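Local atomic coordinates of methyltransferase (Geobacter sulfurreducens PCA, PDB entry 3C3P), a protein that probably transfers a methyl group from S-adenosyl-L-methionine to an oxygen atom of its acceptor, as an O-methyltransferase. Residues A[126-131]-A[149-154]; A[132-137]-A[159-164]. One frame throughout, in Å; residues are numbered along the deposited sequence.

Contact 1: A[126-131]-A[149-154]; sequences DIDILF and CLAKNA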
loop_
_atom_site.group_PDB
_atom_site.type_symbol
_atom_site.label_atom_id
_atom_site.label_comp_id
_atom_site.label_asym_id
_atom_site.label_seq_id
_atom_site.Cartn_x
_atom_site.Cartn_y
_atom_site.Cartn_z
ATOM N N ASP A 126 14.953 -14.391 7.441
ATOM C CA ASP A 126 14.158 -13.309 8.035
ATOM C C ASP A 126 14.009 -12.115 7.109
ATOM O O ASP A 126 14.280 -10.979 7.463
ATOM C CB ASP A 126 14.767 -12.869 9.365
ATOM C CG ASP A 126 14.637 -13.929 10.439
ATOM O OD1 ASP A 126 13.558 -14.552 10.545
ATOM O OD2 ASP A 126 15.600 -14.101 11.204
ATOM N N ILE A 127 13.633 -12.429 5.889
ATOM C CA ILE A 127 13.353 -11.415 4.859
ATOM C C ILE A 127 12.039 -10.719 5.222
ATOM O O ILE A 127 11.020 -11.370 5.425
ATOM C CB ILE A 127 13.254 -12.033 3.439
ATOM C CG1 ILE A 127 14.575 -12.734 3.045
ATOM C CG2 ILE A 127 12.873 -10.955 2.393
ATOM C CD1 ILE A 127 14.479 -13.564 1.747
ATOM N N ASP A 128 12.091 -9.387 5.293
ATOM C CA ASP A 128 10.927 -8.527 5.642
ATOM C C ASP A 128 10.141 -8.146 4.416
ATOM O O ASP A 128 8.922 -8.022 4.474
ATOM C CB ASP A 128 11.373 -7.292 6.429
ATOM C CG ASP A 128 11.971 -7.669 7.769
ATOM O OD1 ASP A 128 11.317 -8.455 8.493
ATOM O OD2 ASP A 128 13.084 -7.203 8.091
ATOM N N ILE A 129 10.856 -7.905 3.324
ATOM C CA ILE A 129 10.228 -7.583 2.046
ATOM C C ILE A 129 10.907 -8.368 0.957
ATOM O O ILE A 129 12.113 -8.328 0.805
ATOM C CB ILE A 129 10.271 -6.087 1.632
ATOM C CG1 ILE A 129 9.511 -5.216 2.612
ATOM C CG2 ILE A 129 9.677 -5.918 0.237
ATOM C CD1 ILE A 129 9.451 -3.777 2.219
ATOM N N LEU A 130 10.110 -9.127 0.240
ATOM C CA LEU A 130 10.588 -9.913 -0.888
ATOM C C LEU A 130 9.940 -9.343 -2.147
ATOM O O LEU A 130 8.696 -9.371 -2.333
ATOM C CB LEU A 130 10.288 -11.404 -0.722
ATOM C CG LEU A 130 10.737 -12.245 -1.932
ATOM C CD1 LEU A 130 12.259 -12.161 -2.103
ATOM C CD2 LEU A 130 10.285 -13.708 -1.853
ATOM N N PHE A 131 10.799 -8.782 -2.992
ATOM C CA PHE A 131 10.367 -8.178 -4.248
ATOM C C PHE A 131 10.399 -9.228 -5.337
ATOM O O PHE A 131 11.324 -10.045 -5.402
ATOM C CB PHE A 131 11.244 -6.990 -4.636
ATOM C CG PHE A 131 10.843 -6.334 -5.934
ATOM C CD1 PHE A 131 9.869 -5.337 -5.953
ATOM C CD2 PHE A 131 11.431 -6.706 -7.126
ATOM C CE1 PHE A 131 9.514 -4.712 -7.150
ATOM C CE2 PHE A 131 11.063 -6.085 -8.336
ATOM C CZ PHE A 131 10.110 -5.098 -8.331
ATOM N N CYS A 149 12.382 -18.538 4.114
ATOM C CA CYS A 149 13.347 -17.436 4.249
ATOM C C CYS A 149 12.695 -16.171 4.737
ATOM O O CYS A 149 13.362 -15.194 5.084
ATOM C CB CYS A 149 14.014 -17.174 2.896
ATOM S SG CYS A 149 14.893 -18.628 2.222
ATOM N N LEU A 150 11.378 -16.225 4.813
ATOM C CA LEU A 150 10.596 -15.049 5.221
ATOM C C LEU A 150 10.485 -14.858 6.727
ATOM O O LEU A 150 10.397 -15.805 7.494
ATOM C CB LEU A 150 9.179 -15.071 4.614
ATOM C CG LEU A 150 9.024 -15.053 3.092
ATOM C CD1 LEU A 150 7.543 -15.054 2.753
ATOM C CD2 LEU A 150 9.731 -13.845 2.488
ATOM N N ALA A 151 10.520 -13.600 7.133
ATOM C CA ALA A 151 10.341 -13.255 8.534
ATOM C C ALA A 151 8.863 -13.237 8.840
ATOM O O ALA A 151 8.019 -13.193 7.949
ATOM C CB ALA A 151 10.900 -11.886 8.834
ATOM N N LYS A 152 8.567 -13.295 10.128
ATOM C CA LYS A 152 7.197 -13.164 10.582
ATOM C C LYS A 152 6.636 -11.867 9.995
ATOM O O LYS A 152 7.283 -10.817 10.069
ATOM C CB LYS A 152 7.126 -13.047 12.106
ATOM C CG LYS A 152 5.730 -12.716 12.627
ATOM C CD LYS A 152 5.660 -12.605 14.150
ATOM C CE LYS A 152 4.289 -12.108 14.572
ATOM N NZ LYS A 152 4.142 -12.058 16.067
ATOM N N ASN A 153 5.434 -11.955 9.433
ATOM C CA ASN A 153 4.717 -10.792 8.885
ATOM C C ASN A 153 5.431 -10.088 7.726
ATOM O O ASN A 153 5.277 -8.865 7.509
ATOM C CB ASN A 153 4.353 -9.759 9.984
ATOM C CG ASN A 153 3.386 -10.292 11.053
ATOM O OD1 ASN A 153 3.415 -9.805 12.191
ATOM N ND2 ASN A 153 2.557 -11.277 10.711
ATOM N N ALA A 154 6.227 -10.864 7.001
ATOM C CA ALA A 154 6.885 -10.348 5.788
ATOM C C ALA A 154 5.838 -9.931 4.771
ATOM O O ALA A 154 4.703 -10.383 4.780
ATOM C CB ALA A 154 7.791 -11.383 5.148
HETATM O O HOH W 1 8.627 -8.882 8.236
#

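Contact 2: A[132-137]-A[159-164]; sequences MDCDVF and VNALRR. With EDO (1,2-ethanediol), chain K.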
loop_
_atom_site.group_PDB
_atom_site.type_symbol
_atom_site.label_atom_id
_atom_site.label_comp_id
_atom_site.label_asym_id
_atom_site.label_seq_id
_atom_site.Cartn_x
_atom_site.Cartn_y
_atom_site.Cartn_z
HETATM N N MSE A 132 9.380 -9.193 -6.182
HETATM C CA MSE A 132 9.275 -10.160 -7.231
HETATM C C MSE A 132 8.689 -9.617 -8.540
HETATM O O MSE A 132 7.815 -8.765 -8.524
HETATM C CB MSE A 132 8.309 -11.187 -6.681
HETATM C CG MSE A 132 8.675 -12.496 -7.028
HETATM SE SE MSE A 132 7.162 -13.599 -6.693
HETATM C CE MSE A 132 6.952 -13.309 -4.752
ATOM N N ASP A 133 9.212 -10.111 -9.662
ATOM C CA ASP A 133 8.717 -9.758 -11.017
ATOM C C ASP A 133 7.998 -10.977 -11.637
ATOM O O ASP A 133 8.599 -11.997 -11.968
ATOM C CB ASP A 133 9.844 -9.253 -11.918
ATOM C CG ASP A 133 9.341 -8.745 -13.277
ATOM O OD1 ASP A 133 8.168 -9.004 -13.656
ATOM O OD2 ASP A 133 10.144 -8.094 -13.981
ATOM N N CYS A 134 6.691 -10.841 -11.774
ATOM C CA CYS A 134 5.858 -11.910 -12.309
ATOM C C CYS A 134 6.158 -12.285 -13.743
ATOM O O CYS A 134 5.712 -13.339 -14.192
ATOM C CB CYS A 134 4.365 -11.576 -12.192
ATOM S SG CYS A 134 3.773 -11.473 -10.491
ATOM N N ASP A 135 6.897 -11.445 -14.458
ATOM C CA ASP A 135 7.274 -11.717 -15.860
ATOM C C ASP A 135 8.428 -12.675 -15.960
ATOM O O ASP A 135 8.615 -13.354 -16.963
ATOM C CB ASP A 135 7.735 -10.454 -16.590
ATOM C CG ASP A 135 6.611 -9.549 -16.952
ATOM O OD1 ASP A 135 5.454 -9.998 -16.910
ATOM O OD2 ASP A 135 6.896 -8.405 -17.341
ATOM N N VAL A 136 9.203 -12.713 -14.890
ATOM C CA VAL A 136 10.412 -13.526 -14.812
ATOM C C VAL A 136 10.287 -14.803 -14.021
ATOM O O VAL A 136 10.966 -15.792 -14.312
ATOM C CB VAL A 136 11.558 -12.722 -14.150
ATOM C CG1 VAL A 136 12.816 -13.576 -14.040
ATOM C CG2 VAL A 136 11.841 -11.464 -14.928
ATOM N N PHE A 137 9.427 -14.796 -13.024
ATOM C CA PHE A 137 9.276 -15.963 -12.182
ATOM C C PHE A 137 7.868 -16.420 -11.962
ATOM O O PHE A 137 6.936 -15.625 -11.904
ATOM C CB PHE A 137 9.813 -15.658 -10.783
ATOM C CG PHE A 137 11.205 -15.140 -10.774
ATOM C CD1 PHE A 137 12.280 -16.005 -10.849
ATOM C CD2 PHE A 137 11.441 -13.779 -10.674
ATOM C CE1 PHE A 137 13.577 -15.524 -10.843
ATOM C CE2 PHE A 137 12.730 -13.291 -10.658
ATOM C CZ PHE A 137 13.801 -14.164 -10.743
ATOM N N VAL A 159 5.463 -7.428 -8.948
ATOM C CA VAL A 159 5.101 -6.494 -10.002
ATOM C C VAL A 159 4.704 -7.237 -11.266
ATOM O O VAL A 159 4.867 -8.468 -11.377
ATOM C CB VAL A 159 6.208 -5.441 -10.282
ATOM C CG1 VAL A 159 6.413 -4.543 -9.022
ATOM C CG2 VAL A 159 7.529 -6.084 -10.780
ATOM N N ASN A 160 4.194 -6.462 -12.207
ATOM C CA ASN A 160 3.719 -6.987 -13.517
ATOM C C ASN A 160 2.704 -8.099 -13.301
ATOM O O ASN A 160 2.665 -9.105 -14.010
ATOM C CB ASN A 160 4.885 -7.460 -14.381
ATOM C CG ASN A 160 5.875 -6.361 -14.639
ATOM O OD1 ASN A 160 5.495 -5.205 -14.775
ATOM N ND2 ASN A 160 7.156 -6.708 -14.687
ATOM N N ALA A 161 1.876 -7.881 -12.292
ATOM C CA ALA A 161 0.810 -8.815 -11.879
ATOM C C ALA A 161 -0.458 -8.869 -12.768
ATOM O O ALA A 161 -1.149 -9.885 -12.769
ATOM C CB ALA A 161 0.411 -8.561 -10.446
ATOM N N LEU A 162 -0.750 -7.789 -13.501
ATOM C CA LEU A 162 -1.940 -7.707 -14.372
ATOM C C LEU A 162 -1.582 -7.705 -15.839
ATOM O O LEU A 162 -2.366 -8.128 -16.680
ATOM C CB LEU A 162 -2.827 -6.497 -14.023
ATOM C CG LEU A 162 -3.484 -6.613 -12.647
ATOM C CD1 LEU A 162 -4.228 -5.345 -12.312
ATOM C CD2 LEU A 162 -4.402 -7.879 -12.566
ATOM N N ARG A 163 -0.407 -7.215 -16.148
ATOM C CA ARG A 163 0.067 -7.209 -17.529
ATOM C C ARG A 163 1.579 -7.216 -17.540
ATOM O O ARG A 163 2.234 -6.819 -16.573
ATOM C CB ARG A 163 -0.461 -6.018 -18.305
ATOM C CG ARG A 163 0.137 -4.736 -17.859
ATOM C CD ARG A 163 -0.480 -3.592 -18.576
ATOM N NE ARG A 163 0.102 -2.331 -18.123
ATOM C CZ ARG A 163 -0.347 -1.139 -18.484
ATOM N NH1 ARG A 163 -1.379 -1.034 -19.294
ATOM N NH2 ARG A 163 0.231 -0.044 -18.031
ATOM N N ARG A 164 2.104 -7.715 -18.648
ATOM C CA ARG A 164 3.548 -7.849 -18.842
ATOM C C ARG A 164 4.263 -6.531 -18.914
ATOM O O ARG A 164 3.740 -5.529 -19.412
ATOM C CB ARG A 164 3.850 -8.737 -20.061
ATOM C CG ARG A 164 5.328 -8.967 -20.339
ATOM C CD ARG A 164 5.479 -10.229 -21.196
ATOM N NE ARG A 164 4.902 -11.355 -20.452
ATOM C CZ ARG A 164 5.591 -12.232 -19.721
ATOM N NH1 ARG A 164 6.920 -12.193 -19.685
ATOM N NH2 ARG A 164 4.944 -13.193 -19.070
HETATM C C1 EDO K . 2.570 -11.387 -16.771
HETATM O O1 EDO K . 3.396 -10.748 -15.786
HETATM C C2 EDO K . 1.106 -10.942 -16.721
HETATM O O2 EDO K . 0.677 -10.828 -15.362
#

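Contact 1: A[126-131]-A[149-154]
I127 and L150 form a parallel beta bridge with their CA atoms 4.6 Å apart, and the two hydrogen bonds of the bridge both use the backbone of I127. This joins the start of central strand 127-133 to the short strand 150-151, just before the chain enters the neighbouring strand 154-159 of the Rossmann-like sheet. I127 N donates to C149 O at 2.9 Å, with an N-H...O angle of 176° and the donor in the carbonyl plane. Its carbonyl oxygen accepts from A151 N, also at 2.9 Å, but that donor stands 36° above the carbonyl plane. D126 N is likewise near C149 O, but its angle is too poor for a bond.

Beyond the bridge, 151-154 closes a type II turn through A154 N to A151 O. The turn brings A154 back beside the first segment, where A154 CA makes a CA-H...O contact of 3.4 Å with D128 O, and L155 then pairs with D128 and L130 through the backbone. The buried D128 carboxylate divides its work: OD1 accepts a hydrogen bond from a water at 2.7 Å, and the same water donates a second one to K152 O, while OD2 accepts from the backbone N of both Q58 and L59. OD1 also rests on the A151 methyl.

In L150, CG sits beside the backbone N (chi1 -61°); CD1 continues the extended chain, and the other branch, CD2, turns back to I127 CB and L130 CB, each at 4.1 Å, while I127 CD1 lies against C149 CB. With three donors on the D128 carboxylate, the charge is likely to be kept despite burial, and one aspartate thereby ties three chain segments together, one of them through water.

Contact 2: A[132-137]-A[159-164]
An Asx turn at the C-terminal end of strand 127-133 faces the loop that leaves strand 154-159, at the C-terminal ends of the parallel strands, where class I methyltransferases generally place their active site. D133 OD1 accepts from D135 N at 2.9 Å within the turn and from N160 ND2 at 2.7 Å across the contact. These donors come from opposite faces of the carboxylate. With CG anti to the backbone N (chi1 -174°), the D133 carboxylate reaches N160, whose amide plane lies 58° from its own. N160 OD1 is held in turn by N201 ND2, so both ends of this amide have partners.

The backbones pair in parallel: V159 N donates to M132 O at 2.7 Å, and C134 N to V159 O at 3.0 Å. V159 CG2 packs over D133 CA, and C134 SG lies 4.4 Å from A161 CB.

Farther out, D135 was deposited in two conformers, so its side-chain contacts are provisional. In the one described, the carboxylate stacks on the R164 guanidinium, planes 18° apart and OD1 over the centre, an attraction of charges without an N-H pointing at that oxygen; R164 NH1 adds a weak bond to D135 O. A 1,2-ethanediol, probably from the crystallisation liquor, donates from O2 to N160 O at 3.0 Å.

Replacing D133 with an alanine would probably leave N160 ND2 and D135 N without their common acceptor and the amide freer to turn. D133 OD1, bonded from both faces, thus couples the turn to the facing loop, beside the two backbone bonds of the strand pair.

How the contacts relate
Both contacts lie on strand 127-133, contact 1 at its start and contact 2 at its end, with centres about 19 Å apart. Along the chain the segments alternate: 126-131, 132-137, 149-154, 159-164. The path from 127-133 through helix 139-146 to the parallel neighbour 154-159 is a beta-alpha-beta crossover; contact 1 joins the start of 127-133 to 150-151 and the turn leading into 154-159, and contact 2 joins 127-133 and 154-159 where they end. Between them, F131 CE1 packs on V159 CG1 at 3.6 Å. The strand order 3-2-1-4-5-7-6 is that of the class I methyltransferase fold; contact 1 thus lies at the opposite end of the strands from the C-terminal ends, where such enzymes usually bind their ligands.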